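PDB 6CIB: YcaO from Methanopyrus kandleri, which binds ADP and magnesium and probably uses ATP to drive thioamidation of a peptide backbone, as expected of a YcaO-family enzyme. Local coordinates for residues A[46-50]-A[66-72]; A[38-42]-A[256-261]; A[167-171]-A[233-237]. One frame throughout, in Å; residues are numbered along the deposited sequence.

Contact 1 of 3, residues A[46-50]-A[66-72]; sequences PVEIR and TTRIQAR. With OXM (oxamic acid), chain I; ADP (adenosine-5'-diphosphate), chain G.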
loop_
_atom_site.group_PDB
_atom_site.type_symbol
_atom_site.label_atom_id
_atom_site.label_comp_id
_atom_site.label_asym_id
_atom_site.label_seq_id
_atom_site.Cartn_x
_atom_site.Cartn_y
_atom_site.Cartn_z
ATOM N N PRO A 46 -1.455 18.524 -0.248
ATOM C CA PRO A 46 -1.737 18.480 1.184
ATOM C C PRO A 46 -1.279 17.159 1.788
ATOM O O PRO A 46 -1.602 16.082 1.256
ATOM C CB PRO A 46 -3.273 18.569 1.260
ATOM C CG PRO A 46 -3.724 19.008 -0.080
ATOM C CD PRO A 46 -2.687 18.543 -1.051
ATOM N N VAL A 47 -0.519 17.255 2.877
ATOM C CA VAL A 47 -0.076 16.086 3.643
ATOM C C VAL A 47 -0.505 16.290 5.104
ATOM O O VAL A 47 -0.437 17.402 5.628
ATOM C CB VAL A 47 1.462 15.849 3.539
ATOM C CG1 VAL A 47 1.895 14.642 4.381
ATOM C CG2 VAL A 47 1.885 15.644 2.087
ATOM N N GLU A 48 -0.946 15.210 5.742
ATOM C CA GLU A 48 -1.439 15.247 7.115
ATOM C C GLU A 48 -0.635 14.302 7.996
ATOM O O GLU A 48 -0.345 13.167 7.601
ATOM C CB GLU A 48 -2.918 14.867 7.145
ATOM C CG GLU A 48 -3.843 15.928 6.566
ATOM C CD GLU A 48 -3.986 17.144 7.473
ATOM O OE1 GLU A 48 -4.131 16.973 8.699
ATOM O OE2 GLU A 48 -3.965 18.272 6.956
ATOM N N ILE A 49 -0.251 14.770 9.180
ATOM C CA ILE A 49 0.532 13.923 10.097
ATOM C C ILE A 49 -0.245 13.747 11.388
ATOM O O ILE A 49 -0.825 14.708 11.907
ATOM C CB ILE A 49 1.966 14.464 10.349
ATOM C CG1 ILE A 49 2.789 14.444 9.057
ATOM C CG2 ILE A 49 2.720 13.637 11.395
ATOM C CD1 ILE A 49 2.885 15.800 8.401
ATOM N N ARG A 50 -0.258 12.510 11.886
ATOM C CA ARG A 50 -0.911 12.176 13.143
ATOM C C ARG A 50 0.080 11.561 14.129
ATOM O O ARG A 50 0.873 10.686 13.761
ATOM C CB ARG A 50 -2.090 11.227 12.893
ATOM C CG ARG A 50 -3.166 11.777 11.943
ATOM C CD ARG A 50 -3.982 12.896 12.596
ATOM N NE ARG A 50 -4.958 13.506 11.685
ATOM C CZ ARG A 50 -4.702 14.518 10.851
ATOM N NH1 ARG A 50 -3.490 15.061 10.800
ATOM N NH2 ARG A 50 -5.669 14.987 10.055
ATOM N N THR A 66 -5.147 14.758 -3.071
ATOM C CA THR A 66 -5.138 15.933 -3.940
ATOM C C THR A 66 -5.833 17.126 -3.285
ATOM O O THR A 66 -5.604 18.272 -3.691
ATOM C CB THR A 66 -5.787 15.653 -5.305
ATOM O OG1 THR A 66 -7.135 15.219 -5.101
ATOM C CG2 THR A 66 -5.011 14.570 -6.055
ATOM N N THR A 67 -6.681 16.851 -2.291
ATOM C CA THR A 67 -7.419 17.872 -1.552
ATOM C C THR A 67 -7.145 17.713 -0.058
ATOM O O THR A 67 -6.774 16.626 0.402
ATOM C CB THR A 67 -8.948 17.758 -1.758
ATOM O OG1 THR A 67 -9.377 16.461 -1.332
ATOM C CG2 THR A 67 -9.358 17.989 -3.230
ATOM N N ARG A 68 -7.351 18.797 0.692
ATOM C CA ARG A 68 -7.137 18.804 2.143
ATOM C C ARG A 68 -8.111 17.845 2.815
ATOM O O ARG A 68 -7.749 17.164 3.783
ATOM C CB ARG A 68 -7.275 20.232 2.704
ATOM C CG ARG A 68 -7.030 20.388 4.215
ATOM C CD ARG A 68 -5.608 20.014 4.653
ATOM N NE ARG A 68 -4.587 20.812 3.975
ATOM C CZ ARG A 68 -3.276 20.571 4.009
ATOM N NH1 ARG A 68 -2.788 19.538 4.696
ATOM N NH2 ARG A 68 -2.446 21.368 3.342
ATOM N N ILE A 69 -9.339 17.789 2.293
ATOM C CA ILE A 69 -10.345 16.849 2.782
ATOM C C ILE A 69 -9.832 15.404 2.646
ATOM O O ILE A 69 -9.821 14.661 3.640
ATOM C CB ILE A 69 -11.749 17.046 2.121
ATOM C CG1 ILE A 69 -12.449 18.302 2.676
ATOM C CG2 ILE A 69 -12.638 15.835 2.397
ATOM C CD1 ILE A 69 -13.685 18.756 1.890
ATOM N N GLN A 70 -9.385 15.017 1.451
ATOM C CA GLN A 70 -8.904 13.632 1.235
ATOM C C GLN A 70 -7.675 13.298 2.088
ATOM O O GLN A 70 -7.573 12.194 2.611
ATOM C CB GLN A 70 -8.644 13.323 -0.256
ATOM C CG GLN A 70 -8.043 11.934 -0.561
ATOM C CD GLN A 70 -8.852 10.748 -0.020
ATOM O OE1 GLN A 70 -10.045 10.860 0.274
ATOM N NE2 GLN A 70 -8.190 9.591 0.103
ATOM N N ALA A 71 -6.766 14.262 2.235
ATOM C CA ALA A 71 -5.598 14.083 3.095
ATOM C C ALA A 71 -5.998 13.818 4.546
ATOM O O ALA A 71 -5.373 12.994 5.225
ATOM C CB ALA A 71 -4.674 15.286 3.001
ATOM N N ARG A 72 -7.045 14.506 5.005
ATOM C CA ARG A 72 -7.541 14.366 6.374
ATOM C C ARG A 72 -8.297 13.048 6.590
ATOM O O ARG A 72 -8.210 12.454 7.661
ATOM C CB ARG A 72 -8.357 15.603 6.800
ATOM C CG ARG A 72 -7.439 16.781 7.085
ATOM C CD ARG A 72 -8.128 18.063 7.508
ATOM N NE ARG A 72 -7.113 19.068 7.807
ATOM C CZ ARG A 72 -7.303 20.388 7.816
ATOM N NH1 ARG A 72 -8.487 20.916 7.534
ATOM N NH2 ARG A 72 -6.284 21.187 8.104
HETATM C C1 OXM I . -5.200 25.266 2.065
HETATM N N1 OXM I . -4.312 26.244 1.924
HETATM O O1 OXM I . -6.413 25.462 1.977
HETATM C C2 OXM I . -4.700 23.916 2.333
HETATM O O2 OXM I . -5.487 23.054 2.784
HETATM O O3 OXM I . -3.494 23.659 2.103
HETATM P PB ADP G . -2.452 3.999 1.118
HETATM O O1B ADP G . -3.507 2.935 1.336
HETATM O O2B ADP G . -1.571 3.770 -0.095
HETATM O O3B ADP G . -1.690 4.411 2.356
HETATM P PA ADP G . -4.038 6.408 1.444
HETATM O O1A ADP G . -4.940 7.053 0.426
HETATM O O2A ADP G . -3.006 7.293 2.092
HETATM O O3A ADP G . -3.318 5.258 0.606
HETATM O "O5'" ADP G . -4.964 5.705 2.552
HETATM C "C5'" ADP G . -4.600 5.408 3.913
HETATM C "C4'" ADP G . -5.706 4.552 4.556
HETATM O "O4'" ADP G . -6.956 5.260 4.525
HETATM C "C3'" ADP G . -5.981 3.243 3.810
HETATM O "O3'" ADP G . -6.454 2.243 4.733
HETATM C "C2'" ADP G . -7.102 3.607 2.853
HETATM O "O2'" ADP G . -7.854 2.473 2.430
HETATM C "C1'" ADP G . -7.917 4.589 3.690
HETATM N N9 ADP G . -8.630 5.602 2.882
HETATM C C8 ADP G . -8.048 6.531 2.101
HETATM N N7 ADP G . -8.978 7.303 1.494
HETATM C C5 ADP G . -10.181 6.887 1.904
HETATM C C6 ADP G . -11.583 7.289 1.642
HETATM N N6 ADP G . -11.855 8.320 0.807
HETATM N N1 ADP G . -12.562 6.586 2.263
HETATM C C2 ADP G . -12.296 5.553 3.100
HETATM N N3 ADP G . -11.040 5.141 3.385
HETATM C C4 ADP G . -9.957 5.762 2.826
HETATM O O HOH W 1 -8.215 13.850 10.020
#
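Chi1 of R68 is -178°, which places CG opposite the main-chain N, and bends at chi2 and chi3 then turn the guanidinium back to meet E48 and P46. E48 starts the other way, with CG beside its own backbone N (chi1 -72°), and a second bend at chi2 brings the carboxylate over the first turn of the helix. The two side chains cross at about a right angle. R68 NH1 donates to E48 OE2 at 2.8 Å, on the anti side of that oxygen. Of the R68 nitrogens only NH1 bonds to E48, and the carboxylate and guanidinium planes are 78° apart, so the two groups do not lie flat against each other. R72 adds a weak bond from NE to the same OE2, and S39 OG is a further partner of that oxygen. The other oxygen, E48 OE1, is gripped end-on by both NH1 and NH2 of R50, each 2.9 Å away. R50 NE also pairs with E29. Three arginines therefore converge on one buried carboxylate, which would favour its charged form. This network joins the middle strand of an antiparallel three-stranded sheet to the start of helix 68-85, where T67 is the N-cap: its OG1 accepts from Q70 N at 3.1 Å. P46 CB lies over the centre of the R68 guanidinium face, 3.4 Å from R68 CZ. A71 CB packs against both P46 CB and E48 CG, 3.7 Å from the latter. R68 also holds an oxamic acid with a nearly straight pair of bonds, NE to O2 and NH2 to O3. On another side of the helix, Q70 reads the adenine of ADP. Its NE2 donates to N7 at 2.8 Å, and its OE1 accepts from N6.

Contact 2 of 3, residues A[38-42]-A[256-261]; sequences FSDRV and LSMARR. With OXM (oxamic acid), chain I.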
loop_
_atom_site.group_PDB
_atom_site.type_symbol
_atom_site.label_atom_id
_atom_site.label_comp_id
_atom_site.label_asym_id
_atom_site.label_seq_id
_atom_site.Cartn_x
_atom_site.Cartn_y
_atom_site.Cartn_z
ATOM N N PHE A 38 -0.940 17.510 12.470
ATOM C CA PHE A 38 -0.154 18.501 11.735
ATOM C C PHE A 38 -0.608 18.558 10.277
ATOM O O PHE A 38 -0.874 17.519 9.668
ATOM C CB PHE A 38 1.336 18.142 11.751
ATOM C CG PHE A 38 1.937 18.048 13.129
ATOM C CD1 PHE A 38 2.406 19.195 13.784
ATOM C CD2 PHE A 38 2.055 16.807 13.765
ATOM C CE1 PHE A 38 2.972 19.109 15.053
ATOM C CE2 PHE A 38 2.629 16.714 15.035
ATOM C CZ PHE A 38 3.092 17.866 15.673
ATOM N N SER A 39 -0.646 19.762 9.720
ATOM C CA SER A 39 -0.935 19.954 8.299
ATOM C C SER A 39 0.259 20.497 7.538
ATOM O O SER A 39 0.812 21.546 7.880
ATOM C CB SER A 39 -2.137 20.885 8.111
ATOM O OG SER A 39 -3.306 20.287 8.623
ATOM N N ASP A 40 0.660 19.765 6.505
ATOM C CA ASP A 40 1.740 20.193 5.616
ATOM C C ASP A 40 1.184 20.404 4.212
ATOM O O ASP A 40 0.077 19.973 3.907
ATOM C CB ASP A 40 2.866 19.142 5.598
ATOM C CG ASP A 40 3.722 19.158 6.880
ATOM O OD1 ASP A 40 3.477 20.004 7.770
ATOM O OD2 ASP A 40 4.645 18.311 6.999
ATOM N N ARG A 41 1.948 21.078 3.370
ATOM C CA ARG A 41 1.667 21.114 1.943
ATOM C C ARG A 41 3.001 21.027 1.219
ATOM O O ARG A 41 3.880 21.876 1.405
ATOM C CB ARG A 41 0.890 22.381 1.548
ATOM C CG ARG A 41 0.059 22.258 0.258
ATOM C CD ARG A 41 -0.834 23.482 -0.018
ATOM N NE ARG A 41 -0.049 24.685 0.182
ATOM C CZ ARG A 41 -0.222 25.590 1.137
ATOM N NH1 ARG A 41 -1.247 25.539 1.985
ATOM N NH2 ARG A 41 0.640 26.586 1.199
ATOM N N VAL A 42 3.159 19.986 0.413
ATOM C CA VAL A 42 4.405 19.787 -0.321
ATOM C C VAL A 42 4.109 20.125 -1.772
ATOM O O VAL A 42 3.374 19.393 -2.455
ATOM C CB VAL A 42 4.975 18.359 -0.133
ATOM C CG1 VAL A 42 6.229 18.158 -0.972
ATOM C CG2 VAL A 42 5.278 18.100 1.342
ATOM N N LEU A 256 8.441 13.401 1.394
ATOM C CA LEU A 256 9.119 14.681 1.610
ATOM C C LEU A 256 8.669 15.398 2.863
ATOM O O LEU A 256 9.501 15.984 3.570
ATOM C CB LEU A 256 8.995 15.594 0.385
ATOM C CG LEU A 256 9.674 15.083 -0.891
ATOM C CD1 LEU A 256 9.247 15.888 -2.107
ATOM C CD2 LEU A 256 11.186 15.077 -0.729
ATOM N N SER A 257 7.366 15.342 3.147
ATOM C CA SER A 257 6.822 15.874 4.394
ATOM C C SER A 257 7.472 15.208 5.606
ATOM O O SER A 257 7.903 15.900 6.536
ATOM C CB SER A 257 5.298 15.715 4.440
ATOM O OG SER A 257 4.800 15.999 5.736
HETATM N N MSE A 258 7.558 13.875 5.573
HETATM C CA MSE A 258 8.161 13.077 6.654
HETATM C C MSE A 258 9.622 13.377 6.867
HETATM O O MSE A 258 10.069 13.518 8.019
HETATM C CB MSE A 258 8.087 11.580 6.345
HETATM C CG MSE A 258 6.689 11.099 6.019
HETATM SE SE MSE A 258 5.650 11.037 7.675
HETATM C CE MSE A 258 5.406 9.105 7.343
ATOM N N ALA A 259 10.376 13.460 5.767
ATOM C CA ALA A 259 11.818 13.708 5.834
ATOM C C ALA A 259 12.106 15.104 6.397
ATOM O O ALA A 259 13.008 15.267 7.216
ATOM C CB ALA A 259 12.461 13.518 4.466
ATOM N N ARG A 260 11.312 16.092 5.984
ATOM C CA ARG A 260 11.446 17.471 6.463
ATOM C C ARG A 260 11.083 17.640 7.938
ATOM O O ARG A 260 11.487 18.616 8.562
ATOM C CB ARG A 260 10.616 18.422 5.606
ATOM C CG ARG A 260 11.269 18.762 4.282
ATOM C CD ARG A 260 10.248 19.325 3.314
ATOM N NE ARG A 260 10.791 19.350 1.960
ATOM C CZ ARG A 260 10.266 20.021 0.935
ATOM N NH1 ARG A 260 9.172 20.751 1.089
ATOM N NH2 ARG A 260 10.850 19.966 -0.253
ATOM N N ARG A 261 10.322 16.692 8.484
ATOM C CA ARG A 261 10.035 16.645 9.918
ATOM C C ARG A 261 10.957 15.666 10.657
ATOM O O ARG A 261 10.851 15.509 11.878
ATOM C CB ARG A 261 8.570 16.265 10.167
ATOM C CG ARG A 261 7.593 17.386 9.869
ATOM C CD ARG A 261 6.151 16.952 10.062
ATOM N NE ARG A 261 5.270 18.098 9.812
ATOM C CZ ARG A 261 4.961 19.027 10.715
ATOM N NH1 ARG A 261 5.426 18.952 11.962
ATOM N NH2 ARG A 261 4.183 20.037 10.369
HETATM C C1 OXM I . -5.200 25.266 2.065
HETATM N N1 OXM I . -4.312 26.244 1.924
HETATM O O1 OXM I . -6.413 25.462 1.977
HETATM C C2 OXM I . -4.700 23.916 2.333
HETATM O O2 OXM I . -5.487 23.054 2.784
HETATM O O3 OXM I . -3.494 23.659 2.103
HETATM O O HOH W 2 7.114 18.750 6.478
#
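D40 and R261 meet almost flat, their carboxylate and guanidinium planes only 15° apart. The grip is side-on: R261 NH2 donates to D40 OD1 at 2.7 Å, using the syn lone pair, and R261 NE donates to D40 OD2 at 2.9 Å. The arginine chain is extended from CG to NE, which carries the charge from the end of the helix to the strand. D40 OD2 is shared. S257 OG donates to it from the anti side at 2.6 Å, and a water donates to it while also bonding S257 O. Next to this polar group the packing is apolar and buried. V42 sets CG1 3.9 Å from L256 CD1, while its CG2 rests against the S257 backbone and CB. The F38 end lies nearer solvent. There R261 NH1 sits over one face of the ring, offset toward the rim and 3.5 Å from F38 CD1, with the two planes tilted by 40°. The loose side is exposed R260, whose NH1 comes no closer than 4.4 Å to V42 CG1; it pairs instead with E230. This is helix-on-sheet packing at the edge of an antiparallel three-stranded sheet: the C-terminal end of helix 241-260 meets its outer strand 34-42, closed by a bidentate salt bridge.

Contact 3 of 3, residues A[167-171]-A[233-237]; sequences ERDSW and MGFGA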
loop_
_atom_site.group_PDB
_atom_site.type_symbol
_atom_site.label_atom_id
_atom_site.label_comp_id
_atom_site.label_asym_id
_atom_site.label_seq_id
_atom_site.Cartn_x
_atom_site.Cartn_y
_atom_site.Cartn_z
ATOM N N GLU A 167 1.429 -3.966 -5.842
ATOM C CA GLU A 167 2.409 -2.885 -5.869
ATOM C C GLU A 167 3.763 -3.317 -5.289
ATOM O O GLU A 167 4.811 -3.125 -5.923
ATOM C CB GLU A 167 1.833 -1.684 -5.115
ATOM C CG GLU A 167 2.767 -0.510 -4.933
ATOM C CD GLU A 167 2.269 0.446 -3.867
ATOM O OE1 GLU A 167 1.206 1.071 -4.070
ATOM O OE2 GLU A 167 2.945 0.579 -2.831
ATOM N N ARG A 168 3.732 -3.917 -4.103
ATOM C CA ARG A 168 4.962 -4.366 -3.444
ATOM C C ARG A 168 5.563 -5.608 -4.102
ATOM O O ARG A 168 6.772 -5.808 -4.041
ATOM C CB ARG A 168 4.748 -4.580 -1.941
ATOM C CG ARG A 168 4.060 -3.411 -1.254
ATOM C CD ARG A 168 5.018 -2.409 -0.661
ATOM N NE ARG A 168 4.350 -1.152 -0.316
ATOM C CZ ARG A 168 3.601 -0.939 0.768
ATOM N NH1 ARG A 168 3.354 -1.910 1.652
ATOM N NH2 ARG A 168 3.065 0.262 0.954
ATOM N N ASP A 169 4.719 -6.428 -4.736
ATOM C CA ASP A 169 5.196 -7.561 -5.547
ATOM C C ASP A 169 6.042 -7.067 -6.726
ATOM O O ASP A 169 7.149 -7.584 -6.945
ATOM C CB ASP A 169 4.033 -8.452 -6.024
ATOM C CG ASP A 169 4.511 -9.661 -6.832
ATOM O OD1 ASP A 169 4.959 -10.668 -6.239
ATOM O OD2 ASP A 169 4.433 -9.597 -8.072
ATOM N N SER A 170 5.524 -6.072 -7.459
ATOM C CA SER A 170 6.250 -5.421 -8.561
ATOM C C SER A 170 7.562 -4.791 -8.103
ATOM O O SER A 170 8.605 -5.026 -8.710
ATOM C CB SER A 170 5.390 -4.353 -9.238
ATOM O OG SER A 170 4.397 -4.927 -10.058
ATOM N N TRP A 171 7.495 -3.993 -7.034
ATOM C CA TRP A 171 8.670 -3.354 -6.453
ATOM C C TRP A 171 9.704 -4.395 -5.992
ATOM O O TRP A 171 10.898 -4.229 -6.254
ATOM C CB TRP A 171 8.245 -2.390 -5.332
ATOM C CG TRP A 171 9.348 -1.611 -4.678
ATOM C CD1 TRP A 171 10.599 -1.361 -5.176
ATOM C CD2 TRP A 171 9.283 -0.940 -3.411
ATOM N NE1 TRP A 171 11.323 -0.607 -4.290
ATOM C CE2 TRP A 171 10.548 -0.334 -3.194
ATOM C CE3 TRP A 171 8.288 -0.807 -2.427
ATOM C CZ2 TRP A 171 10.843 0.404 -2.036
ATOM C CZ3 TRP A 171 8.582 -0.078 -1.270
ATOM C CH2 TRP A 171 9.851 0.526 -1.092
HETATM N N MSE A 233 11.130 7.576 -2.638
HETATM C CA MSE A 233 10.427 6.836 -3.683
HETATM C C MSE A 233 8.973 6.766 -3.327
HETATM O O MSE A 233 8.619 6.701 -2.154
HETATM C CB MSE A 233 10.978 5.418 -3.800
HETATM C CG MSE A 233 12.452 5.363 -4.183
HETATM SE SE MSE A 233 12.941 3.463 -4.410
HETATM C CE MSE A 233 13.031 3.022 -2.503
ATOM N N GLY A 234 8.120 6.800 -4.345
ATOM C CA GLY A 234 6.679 6.598 -4.182
ATOM C C GLY A 234 6.176 5.568 -5.178
ATOM O O GLY A 234 6.735 5.443 -6.273
ATOM N N PHE A 235 5.136 4.824 -4.796
ATOM C CA PHE A 235 4.545 3.801 -5.663
ATOM C C PHE A 235 3.025 3.848 -5.660
ATOM O O PHE A 235 2.405 4.239 -4.671
ATOM C CB PHE A 235 5.012 2.391 -5.263
ATOM C CG PHE A 235 6.499 2.225 -5.279
ATOM C CD1 PHE A 235 7.157 1.848 -6.448
ATOM C CD2 PHE A 235 7.255 2.471 -4.124
ATOM C CE1 PHE A 235 8.545 1.723 -6.471
ATOM C CE2 PHE A 235 8.641 2.350 -4.148
ATOM C CZ PHE A 235 9.283 1.971 -5.319
ATOM N N GLY A 236 2.441 3.439 -6.781
ATOM C CA GLY A 236 0.997 3.280 -6.901
ATOM C C GLY A 236 0.644 2.107 -7.791
ATOM O O GLY A 236 1.374 1.792 -8.737
ATOM N N ALA A 237 -0.467 1.452 -7.473
ATOM C CA ALA A 237 -1.007 0.387 -8.309
ATOM C C ALA A 237 -2.499 0.594 -8.498
ATOM O O ALA A 237 -3.221 0.890 -7.531
ATOM C CB ALA A 237 -0.723 -0.984 -7.711
HETATM O O HOH W 3 -1.471 0.887 -4.488
#
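The helix-on-sheet interior of the YcaO domain, close to the nucleotide and metal site, holds this buried contact. Helix 154-177 packs W171 and E167 against F235 and A237 of strand 233-238. The main piece is an aromatic stack. The W171 five-membered ring and the F235 ring lie face to face, with centroids 4.0 Å apart and planes 27° apart. F235 CE2 sits over the centre of the indole, and F235 CZ comes within 3.4 Å of W171 CE2. A chi1 of -177° sets the indole of W171 trans to the main-chain nitrogen, across the phenyl ring. Its NE1 is held by E175, one turn further along the same helix. Selenomethionine M233 reaches the indole beside the stack. Its CE is 3.4 Å from W171 CZ2, and SE stands 5.2 Å from the centroid of the five-membered ring, obliquely, as a Met-aromatic contact. The strand is the outer one of an antiparallel three-stranded sheet, and its alternation is plain here: M233, F235 and A237 point to the helix, with glycines between them. G234 and G236 bond through their backbones to the neighbouring strand 217-224. At the other end E167 reaches obliquely across the strand, from A237 to F235. Its CB packs on A237 CB at 3.7 Å, and its CD lies against F235 CB. No direct hydrogen bond crosses between the segments. A water joins them instead, donating to E167 OE1 at 2.7 Å and accepting from A237 N. E167 OE2 also has a weak salt bridge with R168 NE of its own helix. The nearest atoms of the E167 side chain and the bound ADP are about 6 Å apart. Another neighbour of E167 is E164, which binds magnesium in another structure of this protein.

How the contacts relate
From the N terminus, strand 34-42 comes first and waits for its partner in contact 2 until helix 241-260, more than two hundred residues later. Strand 45-54 follows at once. Contact 1 closes a short loop there, through strand 57-64 to the start of helix 68-85. Contact 3 closes a later loop from helix 154-177 to strand 233-238, just before the helix that completes contact 2. Contacts 1 and 3 lie in series, and the long loop of contact 2 encloses both. Contacts 1 and 2 touch through neighbouring strands of one sheet and share the oxamic acid. Contact 3 stands apart, its centre about 21 Å from the centre of each of the others, where helix 154-177 packs on a different antiparallel sheet.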